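Local coordinates for uncharacterized protein PA2218 (Pseudomonas aeruginosa, PDB 2HDW) that is uncharacterised but adopts the alpha/beta hydrolase fold and is therefore probably a hydrolase, of unknown substrate, at residues A[243-248]-A[283-288]; A[335-340]-A[353-358]; A[55-60]-A[108-113]; A[158-163]-A[192-197]. One frame throughout, in Å; residues are numbered along the deposited sequence.

Contact 1: A[243-248]-A[283-288]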
loop_
_atom_site.group_PDB
_atom_site.type_symbol
_atom_site.label_atom_id
_atom_site.label_comp_id
_atom_site.label_asym_id
_atom_site.label_seq_id
_atom_site.Cartn_x
_atom_site.Cartn_y
_atom_site.Cartn_z
ATOM N N PRO A 243 0.238 -21.046 -12.401
ATOM C CA PRO A 243 1.017 -20.975 -11.165
ATOM C C PRO A 243 0.251 -21.431 -9.929
ATOM O O PRO A 243 -0.956 -21.205 -9.810
ATOM C CB PRO A 243 1.389 -19.501 -11.092
ATOM C CG PRO A 243 0.138 -18.846 -11.613
ATOM C CD PRO A 243 -0.203 -19.702 -12.823
ATOM N N ALA A 244 0.960 -22.083 -9.012
ATOM C CA ALA A 244 0.354 -22.540 -7.767
ATOM C C ALA A 244 0.401 -21.382 -6.769
ATOM O O ALA A 244 1.230 -20.477 -6.895
ATOM C CB ALA A 244 1.120 -23.734 -7.219
ATOM N N TYR A 245 -0.489 -21.412 -5.781
ATOM C CA TYR A 245 -0.536 -20.365 -4.765
ATOM C C TYR A 245 0.052 -20.844 -3.449
ATOM O O TYR A 245 0.044 -22.037 -3.156
ATOM C CB TYR A 245 -1.984 -19.896 -4.562
ATOM C CG TYR A 245 -2.481 -19.061 -5.718
ATOM C CD1 TYR A 245 -2.077 -17.732 -5.864
ATOM C CD2 TYR A 245 -3.266 -19.623 -6.722
ATOM C CE1 TYR A 245 -2.432 -16.988 -6.985
ATOM C CE2 TYR A 245 -3.628 -18.887 -7.854
ATOM C CZ TYR A 245 -3.203 -17.571 -7.978
ATOM O OH TYR A 245 -3.524 -16.850 -9.105
ATOM N N GLN A 246 0.578 -19.907 -2.664
ATOM C CA GLN A 246 1.158 -20.246 -1.372
ATOM C C GLN A 246 0.014 -20.647 -0.443
ATOM O O GLN A 246 -1.154 -20.399 -0.749
ATOM C CB GLN A 246 1.902 -19.033 -0.804
ATOM C CG GLN A 246 2.908 -18.436 -1.776
ATOM C CD GLN A 246 3.631 -17.224 -1.219
ATOM O OE1 GLN A 246 4.283 -16.486 -1.957
ATOM N NE2 GLN A 246 3.531 -17.021 0.086
ATOM N N PRO A 247 0.330 -21.290 0.692
ATOM C CA PRO A 247 -0.714 -21.702 1.638
ATOM C C PRO A 247 -1.497 -20.474 2.111
ATOM O O PRO A 247 -0.960 -19.366 2.122
ATOM C CB PRO A 247 0.085 -22.348 2.766
ATOM C CG PRO A 247 1.273 -22.921 2.044
ATOM C CD PRO A 247 1.650 -21.797 1.108
ATOM N N PRO A 248 -2.772 -20.652 2.502
ATOM C CA PRO A 248 -3.608 -19.537 2.971
ATOM C C PRO A 248 -2.895 -18.631 3.975
ATOM O O PRO A 248 -2.230 -19.108 4.895
ATOM C CB PRO A 248 -4.813 -20.245 3.585
ATOM C CG PRO A 248 -4.952 -21.449 2.709
ATOM C CD PRO A 248 -3.514 -21.924 2.577
ATOM N N ALA A 283 -3.631 -15.782 -0.927
ATOM C CA ALA A 283 -2.176 -15.773 -1.042
ATOM C C ALA A 283 -1.658 -15.363 -2.401
ATOM O O ALA A 283 -2.388 -15.355 -3.387
ATOM C CB ALA A 283 -1.630 -17.145 -0.717
ATOM N N TRP A 284 -0.374 -15.030 -2.441
ATOM C CA TRP A 284 0.274 -14.666 -3.691
ATOM C C TRP A 284 0.683 -15.982 -4.332
ATOM O O TRP A 284 0.663 -17.033 -3.680
ATOM C CB TRP A 284 1.549 -13.859 -3.444
ATOM C CG TRP A 284 1.345 -12.572 -2.707
ATOM C CD1 TRP A 284 1.691 -12.304 -1.415
ATOM C CD2 TRP A 284 0.768 -11.368 -3.228
ATOM N NE1 TRP A 284 1.367 -11.007 -1.095
ATOM C CE2 TRP A 284 0.799 -10.409 -2.190
ATOM C CE3 TRP A 284 0.228 -11.007 -4.470
ATOM C CZ2 TRP A 284 0.308 -9.108 -2.356
ATOM C CZ3 TRP A 284 -0.262 -9.711 -4.634
ATOM C CH2 TRP A 284 -0.216 -8.780 -3.580
ATOM N N THR A 285 1.058 -15.922 -5.600
ATOM C CA THR A 285 1.522 -17.112 -6.301
ATOM C C THR A 285 2.808 -17.497 -5.590
ATOM O O THR A 285 3.474 -16.637 -5.004
ATOM C CB THR A 285 1.869 -16.796 -7.754
ATOM O OG1 THR A 285 2.852 -15.751 -7.780
ATOM C CG2 THR A 285 0.629 -16.354 -8.517
ATOM N N MET A 286 3.160 -18.778 -5.637
ATOM C CA MET A 286 4.377 -19.246 -4.989
ATOM C C MET A 286 5.629 -18.576 -5.553
ATOM O O MET A 286 6.591 -18.354 -4.827
ATOM C CB MET A 286 4.498 -20.775 -5.111
ATOM C CG MET A 286 3.559 -21.558 -4.178
ATOM S SD MET A 286 3.815 -23.357 -4.225
ATOM C CE MET A 286 5.237 -23.493 -3.184
ATOM N N THR A 287 5.627 -18.221 -6.834
ATOM C CA THR A 287 6.819 -17.596 -7.408
ATOM C C THR A 287 6.888 -16.060 -7.359
ATOM O O THR A 287 7.820 -15.458 -7.898
ATOM C CB THR A 287 7.055 -18.094 -8.859
ATOM O OG1 THR A 287 5.875 -17.894 -9.650
ATOM C CG2 THR A 287 7.400 -19.579 -8.845
ATOM N N THR A 288 5.928 -15.427 -6.689
ATOM C CA THR A 288 5.917 -13.963 -6.586
ATOM C C THR A 288 7.218 -13.354 -6.043
ATOM O O THR A 288 7.686 -12.333 -6.545
ATOM C CB THR A 288 4.725 -13.472 -5.713
ATOM O OG1 THR A 288 3.534 -13.433 -6.511
ATOM C CG2 THR A 288 4.996 -12.080 -5.142
HETATM O O HOH W 1 3.679 -20.055 -8.243
#

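Contact 2: A[335-340]-A[353-358]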
loop_
_atom_site.group_PDB
_atom_site.type_symbol
_atom_site.label_atom_id
_atom_site.label_comp_id
_atom_site.label_asym_id
_atom_site.label_seq_id
_atom_site.Cartn_x
_atom_site.Cartn_y
_atom_site.Cartn_z
ATOM N N GLU A 335 11.152 13.495 8.310
ATOM C CA GLU A 335 10.790 13.375 9.712
ATOM C C GLU A 335 10.301 11.980 10.035
ATOM O O GLU A 335 9.497 11.406 9.300
ATOM C CB GLU A 335 9.687 14.363 10.110
ATOM C CG GLU A 335 9.346 14.253 11.600
ATOM C CD GLU A 335 8.106 15.028 12.002
ATOM O OE1 GLU A 335 7.867 16.115 11.436
ATOM O OE2 GLU A 335 7.376 14.554 12.899
ATOM N N LEU A 336 10.804 11.437 11.135
ATOM C CA LEU A 336 10.374 10.130 11.602
ATOM C C LEU A 336 9.512 10.407 12.831
ATOM O O LEU A 336 10.004 10.873 13.854
ATOM C CB LEU A 336 11.574 9.257 11.974
ATOM C CG LEU A 336 11.227 7.959 12.716
ATOM C CD1 LEU A 336 10.093 7.222 12.007
ATOM C CD2 LEU A 336 12.477 7.083 12.808
ATOM N N LEU A 337 8.218 10.143 12.710
ATOM C CA LEU A 337 7.278 10.376 13.797
ATOM C C LEU A 337 6.887 9.055 14.446
ATOM O O LEU A 337 6.260 8.207 13.816
ATOM C CB LEU A 337 6.031 11.074 13.247
ATOM C CG LEU A 337 4.898 11.444 14.202
ATOM C CD1 LEU A 337 5.403 12.380 15.301
ATOM C CD2 LEU A 337 3.788 12.118 13.395
ATOM N N ILE A 338 7.255 8.892 15.714
ATOM C CA ILE A 338 6.949 7.672 16.452
ATOM C C ILE A 338 5.692 7.856 17.304
ATOM O O ILE A 338 5.586 8.817 18.063
ATOM C CB ILE A 338 8.134 7.283 17.374
ATOM C CG1 ILE A 338 9.392 7.032 16.531
ATOM C CG2 ILE A 338 7.786 6.050 18.194
ATOM C CD1 ILE A 338 9.228 5.969 15.449
ATOM N N VAL A 339 4.736 6.941 17.162
ATOM C CA VAL A 339 3.503 7.000 17.937
ATOM C C VAL A 339 3.710 6.171 19.197
ATOM O O VAL A 339 3.820 4.942 19.132
ATOM C CB VAL A 339 2.314 6.429 17.143
ATOM C CG1 VAL A 339 1.062 6.415 18.014
ATOM C CG2 VAL A 339 2.084 7.267 15.886
ATOM N N PRO A 340 3.756 6.828 20.364
ATOM C CA PRO A 340 3.964 6.086 21.614
ATOM C C PRO A 340 3.019 4.914 21.853
ATOM O O PRO A 340 1.807 5.032 21.693
ATOM C CB PRO A 340 3.833 7.169 22.687
ATOM C CG PRO A 340 2.913 8.185 22.051
ATOM C CD PRO A 340 3.427 8.240 20.633
ATOM N N ARG A 353 -4.869 6.166 17.274
ATOM C CA ARG A 353 -3.457 5.827 17.109
ATOM C C ARG A 353 -2.915 6.415 15.803
ATOM O O ARG A 353 -1.734 6.763 15.709
ATOM C CB ARG A 353 -3.271 4.304 17.122
ATOM C CG ARG A 353 -3.756 3.622 18.402
ATOM C CD ARG A 353 -3.001 4.132 19.618
ATOM N NE ARG A 353 -3.549 3.634 20.879
ATOM C CZ ARG A 353 -3.434 2.383 21.316
ATOM N NH1 ARG A 353 -2.784 1.479 20.596
ATOM N NH2 ARG A 353 -3.964 2.039 22.482
ATOM N N ILE A 354 -3.778 6.515 14.797
ATOM C CA ILE A 354 -3.376 7.089 13.509
ATOM C C ILE A 354 -3.432 8.610 13.635
ATOM O O ILE A 354 -4.493 9.175 13.903
ATOM C CB ILE A 354 -4.325 6.656 12.367
ATOM C CG1 ILE A 354 -4.366 5.125 12.270
ATOM C CG2 ILE A 354 -3.846 7.248 11.048
ATOM C CD1 ILE A 354 -5.381 4.598 11.253
ATOM N N PRO A 355 -2.289 9.297 13.443
ATOM C CA PRO A 355 -2.246 10.762 13.549
ATOM C C PRO A 355 -2.789 11.503 12.324
ATOM O O PRO A 355 -2.032 12.130 11.583
ATOM C CB PRO A 355 -0.764 11.043 13.790
ATOM C CG PRO A 355 -0.099 9.990 12.967
ATOM C CD PRO A 355 -0.935 8.743 13.244
ATOM N N PHE A 356 -4.102 11.442 12.122
ATOM C CA PHE A 356 -4.709 12.103 10.974
ATOM C C PHE A 356 -4.561 13.619 11.010
ATOM O O PHE A 356 -4.412 14.243 9.962
ATOM C CB PHE A 356 -6.185 11.717 10.848
ATOM C CG PHE A 356 -6.405 10.353 10.252
ATOM C CD1 PHE A 356 -5.978 10.069 8.958
ATOM C CD2 PHE A 356 -7.057 9.361 10.976
ATOM C CE1 PHE A 356 -6.196 8.818 8.391
ATOM C CE2 PHE A 356 -7.285 8.101 10.422
ATOM C CZ PHE A 356 -6.855 7.827 9.130
ATOM N N ASP A 357 -4.608 14.219 12.200
ATOM C CA ASP A 357 -4.445 15.671 12.296
ATOM C C ASP A 357 -3.102 16.033 11.660
ATOM O O ASP A 357 -3.024 16.913 10.801
ATOM C CB ASP A 357 -4.439 16.139 13.758
ATOM C CG ASP A 357 -5.824 16.131 14.399
ATOM O OD1 ASP A 357 -6.778 15.602 13.795
ATOM O OD2 ASP A 357 -5.948 16.654 15.531
ATOM N N ARG A 358 -2.049 15.342 12.095
ATOM C CA ARG A 358 -0.697 15.566 11.593
ATOM C C ARG A 358 -0.555 15.261 10.115
ATOM O O ARG A 358 0.174 15.945 9.406
ATOM C CB ARG A 358 0.304 14.709 12.365
ATOM C CG ARG A 358 1.208 15.486 13.304
ATOM C CD ARG A 358 2.566 15.790 12.682
ATOM N NE ARG A 358 2.499 16.707 11.552
ATOM C CZ ARG A 358 3.561 17.130 10.867
ATOM N NH1 ARG A 358 4.775 16.717 11.206
ATOM N NH2 ARG A 358 3.411 17.964 9.841
HETATM O O HOH W 2 5.395 16.128 13.794
#

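Contact 3: A[55-60]-A[108-113]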
loop_
_atom_site.group_PDB
_atom_site.type_symbol
_atom_site.label_atom_id
_atom_site.label_comp_id
_atom_site.label_asym_id
_atom_site.label_seq_id
_atom_site.Cartn_x
_atom_site.Cartn_y
_atom_site.Cartn_z
ATOM N N GLU A 55 -22.181 -2.852 -3.932
ATOM C CA GLU A 55 -22.499 -3.076 -2.529
ATOM C C GLU A 55 -21.441 -2.372 -1.693
ATOM O O GLU A 55 -20.260 -2.383 -2.049
ATOM C CB GLU A 55 -22.475 -4.573 -2.212
ATOM C CG GLU A 55 -23.444 -5.400 -3.033
ATOM C CD GLU A 55 -24.883 -4.978 -2.818
ATOM O OE1 GLU A 55 -25.345 -5.014 -1.656
ATOM O OE2 GLU A 55 -25.554 -4.610 -3.808
ATOM N N TRP A 56 -21.851 -1.738 -0.598
ATOM C CA TRP A 56 -20.878 -1.087 0.262
ATOM C C TRP A 56 -20.286 -2.195 1.122
ATOM O O TRP A 56 -20.826 -2.544 2.177
ATOM C CB TRP A 56 -21.523 -0.016 1.149
ATOM C CG TRP A 56 -20.505 0.673 2.017
ATOM C CD1 TRP A 56 -20.231 0.416 3.329
ATOM C CD2 TRP A 56 -19.566 1.671 1.600
ATOM N NE1 TRP A 56 -19.176 1.190 3.757
ATOM C CE2 TRP A 56 -18.748 1.968 2.714
ATOM C CE3 TRP A 56 -19.329 2.338 0.388
ATOM C CZ2 TRP A 56 -17.713 2.907 2.653
ATOM C CZ3 TRP A 56 -18.297 3.271 0.328
ATOM C CH2 TRP A 56 -17.503 3.546 1.455
ATOM N N ASP A 57 -19.182 -2.763 0.651
ATOM C CA ASP A 57 -18.520 -3.851 1.356
ATOM C C ASP A 57 -17.212 -3.405 2.011
ATOM O O ASP A 57 -16.287 -4.204 2.172
ATOM C CB ASP A 57 -18.257 -5.007 0.381
ATOM C CG ASP A 57 -17.289 -4.631 -0.730
ATOM O OD1 ASP A 57 -17.259 -3.449 -1.135
ATOM O OD2 ASP A 57 -16.562 -5.524 -1.208
ATOM N N LYS A 58 -17.133 -2.129 2.384
ATOM C CA LYS A 58 -15.937 -1.607 3.039
ATOM C C LYS A 58 -15.904 -2.088 4.493
ATOM O O LYS A 58 -16.923 -2.528 5.037
ATOM C CB LYS A 58 -15.915 -0.073 2.997
ATOM C CG LYS A 58 -15.291 0.549 1.732
ATOM C CD LYS A 58 -16.071 0.227 0.462
ATOM C CE LYS A 58 -15.497 0.974 -0.746
ATOM N NZ LYS A 58 -16.095 0.514 -2.039
ATOM N N THR A 59 -14.731 -1.997 5.111
ATOM C CA THR A 59 -14.545 -2.421 6.494
ATOM C C THR A 59 -14.859 -1.279 7.455
ATOM O O THR A 59 -14.587 -1.372 8.651
ATOM C CB THR A 59 -13.102 -2.884 6.736
ATOM O OG1 THR A 59 -12.198 -1.877 6.270
ATOM C CG2 THR A 59 -12.827 -4.191 6.007
ATOM N N PHE A 60 -15.428 -0.205 6.916
ATOM C CA PHE A 60 -15.791 0.969 7.698
ATOM C C PHE A 60 -17.051 1.548 7.062
ATOM O O PHE A 60 -17.310 1.332 5.878
ATOM C CB PHE A 60 -14.650 1.987 7.657
ATOM C CG PHE A 60 -14.207 2.329 6.267
ATOM C CD1 PHE A 60 -14.834 3.341 5.552
ATOM C CD2 PHE A 60 -13.204 1.589 5.647
ATOM C CE1 PHE A 60 -14.472 3.611 4.235
ATOM C CE2 PHE A 60 -12.837 1.848 4.332
ATOM C CZ PHE A 60 -13.475 2.863 3.625
ATOM N N VAL A 108 -6.725 -4.913 0.194
ATOM C CA VAL A 108 -7.505 -4.256 -0.849
ATOM C C VAL A 108 -8.037 -2.915 -0.357
ATOM O O VAL A 108 -8.021 -2.628 0.847
ATOM C CB VAL A 108 -8.691 -5.132 -1.314
ATOM C CG1 VAL A 108 -8.165 -6.358 -2.035
ATOM C CG2 VAL A 108 -9.549 -5.543 -0.113
ATOM N N LYS A 109 -8.518 -2.109 -1.297
ATOM C CA LYS A 109 -9.040 -0.782 -1.003
ATOM C C LYS A 109 -10.169 -0.726 0.026
ATOM O O LYS A 109 -10.395 0.319 0.631
ATOM C CB LYS A 109 -9.504 -0.115 -2.301
ATOM C CG LYS A 109 -10.667 -0.828 -2.992
ATOM C CD LYS A 109 -10.901 -0.262 -4.387
ATOM C CE LYS A 109 -12.151 -0.845 -5.047
ATOM N NZ LYS A 109 -12.146 -2.337 -5.109
ATOM N N GLU A 110 -10.886 -1.827 0.223
ATOM C CA GLU A 110 -11.978 -1.822 1.191
ATOM C C GLU A 110 -11.462 -1.892 2.629
ATOM O O GLU A 110 -12.221 -1.724 3.585
ATOM C CB GLU A 110 -12.941 -2.985 0.928
ATOM C CG GLU A 110 -13.706 -2.894 -0.398
ATOM C CD GLU A 110 -12.858 -3.262 -1.609
ATOM O OE1 GLU A 110 -11.729 -3.775 -1.433
ATOM O OE2 GLU A 110 -13.329 -3.055 -2.746
ATOM N N GLN A 111 -10.164 -2.140 2.777
ATOM C CA GLN A 111 -9.571 -2.228 4.095
ATOM C C GLN A 111 -8.931 -0.895 4.511
ATOM O O GLN A 111 -9.508 0.165 4.262
ATOM C CB GLN A 111 -8.582 -3.409 4.128
ATOM C CG GLN A 111 -9.309 -4.751 3.921
ATOM C CD GLN A 111 -8.386 -5.926 3.645
ATOM O OE1 GLN A 111 -7.498 -5.852 2.789
ATOM N NE2 GLN A 111 -8.606 -7.032 4.354
ATOM N N SER A 112 -7.755 -0.940 5.124
ATOM C CA SER A 112 -7.087 0.266 5.610
ATOM C C SER A 112 -6.940 1.469 4.668
ATOM O O SER A 112 -7.210 2.603 5.077
ATOM C CB SER A 112 -5.710 -0.094 6.173
ATOM O OG SER A 112 -5.176 0.989 6.918
ATOM N N SER A 113 -6.503 1.253 3.429
ATOM C CA SER A 113 -6.335 2.381 2.513
ATOM C C SER A 113 -7.651 3.134 2.321
ATOM O O SER A 113 -7.669 4.363 2.239
ATOM C CB SER A 113 -5.781 1.915 1.156
ATOM O OG SER A 113 -6.617 0.950 0.538
HETATM O O HOH W 3 -15.805 -2.154 -2.910
#

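Contact 4: A[158-163]-A[192-197]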
loop_
_atom_site.group_PDB
_atom_site.type_symbol
_atom_site.label_atom_id
_atom_site.label_comp_id
_atom_site.label_asym_id
_atom_site.label_seq_id
_atom_site.Cartn_x
_atom_site.Cartn_y
_atom_site.Cartn_z
ATOM N N ALA A 158 -2.165 5.748 -10.566
ATOM C CA ALA A 158 -3.236 6.323 -9.759
ATOM C C ALA A 158 -3.114 7.846 -9.779
ATOM O O ALA A 158 -4.119 8.558 -9.848
ATOM C CB ALA A 158 -3.163 5.800 -8.325
ATOM N N VAL A 159 -1.882 8.346 -9.730
ATOM C CA VAL A 159 -1.655 9.784 -9.773
ATOM C C VAL A 159 -2.102 10.293 -11.147
ATOM O O VAL A 159 -2.642 11.395 -11.262
ATOM C CB VAL A 159 -0.167 10.126 -9.538
ATOM C CG1 VAL A 159 0.079 11.611 -9.783
ATOM C CG2 VAL A 159 0.219 9.765 -8.104
ATOM N N ASP A 160 -1.878 9.484 -12.184
ATOM C CA ASP A 160 -2.295 9.849 -13.537
ATOM C C ASP A 160 -3.796 10.158 -13.560
ATOM O O ASP A 160 -4.233 11.150 -14.150
ATOM C CB ASP A 160 -2.048 8.701 -14.527
ATOM C CG ASP A 160 -0.599 8.586 -14.967
ATOM O OD1 ASP A 160 0.228 9.448 -14.602
ATOM O OD2 ASP A 160 -0.290 7.619 -15.700
ATOM N N PHE A 161 -4.581 9.295 -12.927
ATOM C CA PHE A 161 -6.028 9.462 -12.917
ATOM C C PHE A 161 -6.523 10.610 -12.058
ATOM O O PHE A 161 -7.261 11.473 -12.529
ATOM C CB PHE A 161 -6.715 8.176 -12.458
ATOM C CG PHE A 161 -8.214 8.274 -12.444
ATOM C CD1 PHE A 161 -8.942 8.124 -13.617
ATOM C CD2 PHE A 161 -8.891 8.566 -11.266
ATOM C CE1 PHE A 161 -10.328 8.267 -13.619
ATOM C CE2 PHE A 161 -10.277 8.712 -11.256
ATOM C CZ PHE A 161 -10.994 8.562 -12.437
ATOM N N ILE A 162 -6.121 10.616 -10.794
ATOM C CA ILE A 162 -6.552 11.654 -9.871
ATOM C C ILE A 162 -6.205 13.044 -10.414
ATOM O O ILE A 162 -6.947 14.001 -10.199
ATOM C CB ILE A 162 -5.923 11.420 -8.465
ATOM C CG1 ILE A 162 -6.771 12.101 -7.388
ATOM C CG2 ILE A 162 -4.493 11.948 -8.420
ATOM C CD1 ILE A 162 -6.564 11.517 -6.004
ATOM N N SER A 163 -5.100 13.132 -11.149
ATOM C CA SER A 163 -4.617 14.386 -11.738
ATOM C C SER A 163 -5.528 15.031 -12.766
ATOM O O SER A 163 -5.583 16.257 -12.863
ATOM C CB SER A 163 -3.254 14.174 -12.412
ATOM O OG SER A 163 -2.248 13.909 -11.463
ATOM N N ASP A 192 8.798 10.061 -9.768
ATOM C CA ASP A 192 7.612 10.769 -10.252
ATOM C C ASP A 192 7.624 12.168 -9.626
ATOM O O ASP A 192 7.120 12.368 -8.522
ATOM C CB ASP A 192 6.338 10.035 -9.840
ATOM C CG ASP A 192 5.091 10.617 -10.498
ATOM O OD1 ASP A 192 5.156 11.745 -11.040
ATOM O OD2 ASP A 192 4.041 9.946 -10.467
ATOM N N LYS A 193 8.205 13.127 -10.340
ATOM C CA LYS A 193 8.328 14.498 -9.857
ATOM C C LYS A 193 7.016 15.262 -9.666
ATOM O O LYS A 193 7.011 16.359 -9.107
ATOM C CB LYS A 193 9.256 15.285 -10.785
ATOM C CG LYS A 193 10.611 14.611 -10.995
ATOM C CD LYS A 193 11.313 14.330 -9.665
ATOM C CE LYS A 193 12.680 13.676 -9.893
ATOM N NZ LYS A 193 13.369 13.311 -8.620
ATOM N N ARG A 194 5.911 14.689 -10.132
ATOM C CA ARG A 194 4.609 15.333 -9.973
ATOM C C ARG A 194 4.136 15.269 -8.517
ATOM O O ARG A 194 3.440 16.169 -8.050
ATOM C CB ARG A 194 3.575 14.660 -10.873
ATOM C CG ARG A 194 3.903 14.694 -12.360
ATOM C CD ARG A 194 2.908 13.857 -13.138
ATOM N NE ARG A 194 2.930 12.469 -12.694
ATOM C CZ ARG A 194 2.033 11.552 -13.038
ATOM N NH1 ARG A 194 1.026 11.872 -13.845
ATOM N NH2 ARG A 194 2.126 10.316 -12.549
ATOM N N VAL A 195 4.512 14.207 -7.801
ATOM C CA VAL A 195 4.107 14.036 -6.405
ATOM C C VAL A 195 4.898 15.007 -5.523
ATOM O O VAL A 195 6.129 14.934 -5.439
ATOM C CB VAL A 195 4.324 12.576 -5.939
ATOM C CG1 VAL A 195 3.738 12.376 -4.553
ATOM C CG2 VAL A 195 3.672 11.613 -6.931
ATOM N N LYS A 196 4.173 15.912 -4.871
ATOM C CA LYS A 196 4.767 16.963 -4.045
ATOM C C LYS A 196 5.236 16.618 -2.637
ATOM O O LYS A 196 6.134 17.270 -2.110
ATOM C CB LYS A 196 3.796 18.146 -3.956
ATOM C CG LYS A 196 3.440 18.772 -5.296
ATOM C CD LYS A 196 4.683 19.218 -6.056
ATOM C CE LYS A 196 4.337 20.237 -7.139
ATOM N NZ LYS A 196 3.331 19.719 -8.093
ATOM N N ALA A 197 4.621 15.619 -2.020
ATOM C CA ALA A 197 4.989 15.228 -0.664
ATOM C C ALA A 197 4.552 13.790 -0.455
ATOM O O ALA A 197 3.676 13.302 -1.166
ATOM C CB ALA A 197 4.306 16.143 0.353
#

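Contact 1: A[243-248]-A[283-288]
Tyr245 and Thr285 pair their backbones, CA to CA 4.1 Å, where two loops meet, and the backbones on either side of them make the tight part of the contact. Gln246 N gives its hydrogen to Trp284 O over 3.0 Å, almost straight at 176°. Met286 N does the same to Ala244 O at 2.9 Å. Together the two bonds form a single isolated beta bridge. It lies away from the main sheet of this alpha/beta hydrolase fold, in the region between helix 220-240 and helix 289-292. Ala283 CB packs 3.3 Å from Gln246 O. The CG2 methyl of Thr285 crosses toward Tyr245 CE1 at 3.5 Å and also meets the Pro243 ring at CG. With chi1 at 57°, Thr285 turns OG1 away to Thr288 OG1, 2.7 Å off, inside the type I turn 285-288. The Tyr245 ring has Trp284 O at its edge and sends its hydroxyl on to Arg143 O. On the looser side Met286 SD stands 4.0 Å from Ala244 CB, and a water bridges the segments, donating to Ala244 O while accepting from Thr287 N.

Contact 2: A[335-340]-A[353-358]
Glu335 reaches Arg358 with a nearly straight side chain, CG anti to the backbone N (chi1 -178°) and the next torsion extended too, whereas Arg358 gets there by bending at both chi2 and chi3. This is the edge of the alpha/beta hydrolase sheet: strand 334-339 is its outermost strand at this end, and the residues leading into the C-terminal helix 356-366 pack against one face of it. Every second residue, Glu335, Leu337 and Val339, faces that helix start, while Leu336 and Ile338 point the other way, onto helix 320-329.

The middle of the contact is apolar. The CD2 branch of Leu337 crosses over the aliphatic part of Arg358, 3.9 Å from CD, and lies more loosely against the Pro355 ring. Val339 splits its two methyls: CG1 comes within 3.6 Å of Arg353 O, and CG2 lies 4.3 Å from Pro355 CD. Pro355 is the N-cap residue of the helix and the centre of an inverse gamma turn, closed by Phe356 N bonding to Ile354 O at 2.9 Å; its ring also touches Ile312 on the neighbouring strand. Arg353 turns its charged end to Asp346.

At the far end Glu335 and Arg358 approach from opposite directions, their carboxylate and guanidinium planes 31° apart. Glu335 OE1 meets the guanidinium edge in a salt bridge of 3.2 Å to Arg358 NH1. Beside it a water donates to Glu335 OE2 and accepts from Arg358 NH1, at 2.7 Å from each.

Contact 3: A[55-60]-A[108-113]
Asp57 brings OD1 to 3.7 Å from Glu110 CG, the first touch as segment 55-60 passes the loop that enters helix 112-122 of the alpha/beta hydrolase core. The two carboxylates cross with planes 61° apart, and their like charges are probably eased by a water that donates to both Asp57 OD1 and Glu110 OE2. Arg276 also bridges to the two acids, and His274 bonds to Asp57. Lys58, next along, bends at chi2 and crosses the Glu110 side chain, its CD 4.0 Å from Glu110 CG. Its NZ donates to the same water and forms a salt bridge with Asp84, while Glu110 OE2 also takes Lys109 NZ at 2.7 Å.

Thr59 makes the direct bonds. Its OG1, held between the backbone N and the carbonyl carbon (chi1 51°), reaches Glu110 O at 2.7 Å, in the carbonyl plane and on a lone pair. Thr59 N donates to Glu110 O as well, over 3.0 Å, so one residue grips it twice. Phe60 turns a ring edge to Gln111 O, which lies 3.7 Å from Phe60 CE2. Gln111, at the N-cap, extends its side chain: NE2 goes to Gly272 O, and OE1 accepts from Val108 N at 2.9 Å.

Contact 4: A[158-163]-A[192-197]
Asp160 OD1 receives two N-H groups from Arg194, NH1 at 2.7 Å and NH2 at 2.9 Å. Both bonds are bent, the straighter being 141° at the hydrogen, because two nitrogens come end-on to a single oxygen. The carboxylate and guanidinium planes stand 68° apart. NH1 comes nearly along the C-O direction of OD1, NH2 from the anti side. Over one face of the guanidinium lies the CG1 methyl of Val159, 3.7 Å from Arg194 NH2, while Val159 CG2 meets Val195 CG2 at 4.1 Å.

What turns Arg194 this way is Asp192, on the short connection between helix 180-191 and strand 197-201 of the alpha/beta hydrolase sheet; across from it, helix 148-164 carries Val159 and Asp160. Asp192 grips the guanidinium side-on, so Arg194 is shared between two acids in a salt-bridge network. Asp192 OD1 uses the syn lone pair for Arg194 NE, a 2.9 Å bond almost straight at 175°, and OD2 takes NH2. OD1 also accepts from Arg194 N, from above the carboxylate plane, making an Asx turn within the type I turn 192-195. The bend at chi3 swings the guanidinium back to Asp192. Further out, Ser156 of helix 148-164 donates its hydroxyl to Asp192 OD2, and its carbonyl accepts from Arg194 NH2. The Val159 carbonyl oxygen accepts from Ser163 N and OG on opposite faces of its plane, while the Val159 side chain touches Val100.

Along the chain, contact 3 closes first, then contact 4, contact 1 and finally contact 2. Three of them involve the sheet of the alpha/beta hydrolase fold and its flanking helices: contact 3 at the entry to helix 112-122, contact 4 where helix 148-164 meets the connection into strand 197-201, and contact 2 at the outermost strand 334-339. Their centres lie about 23 Å from one another. Contact 1, among the loops around helix 220-240, is also about 23 Å from contact 3, but 34 Å from contact 2 and 31 Å from contact 4, centre to centre. Contacts 2 and 3 are linked through helix 112-122, which Ile354 and Phe356 touch. Residues distant in sequence are thus tied round one sheet, while contact 1 joins loops beside helix 220-240.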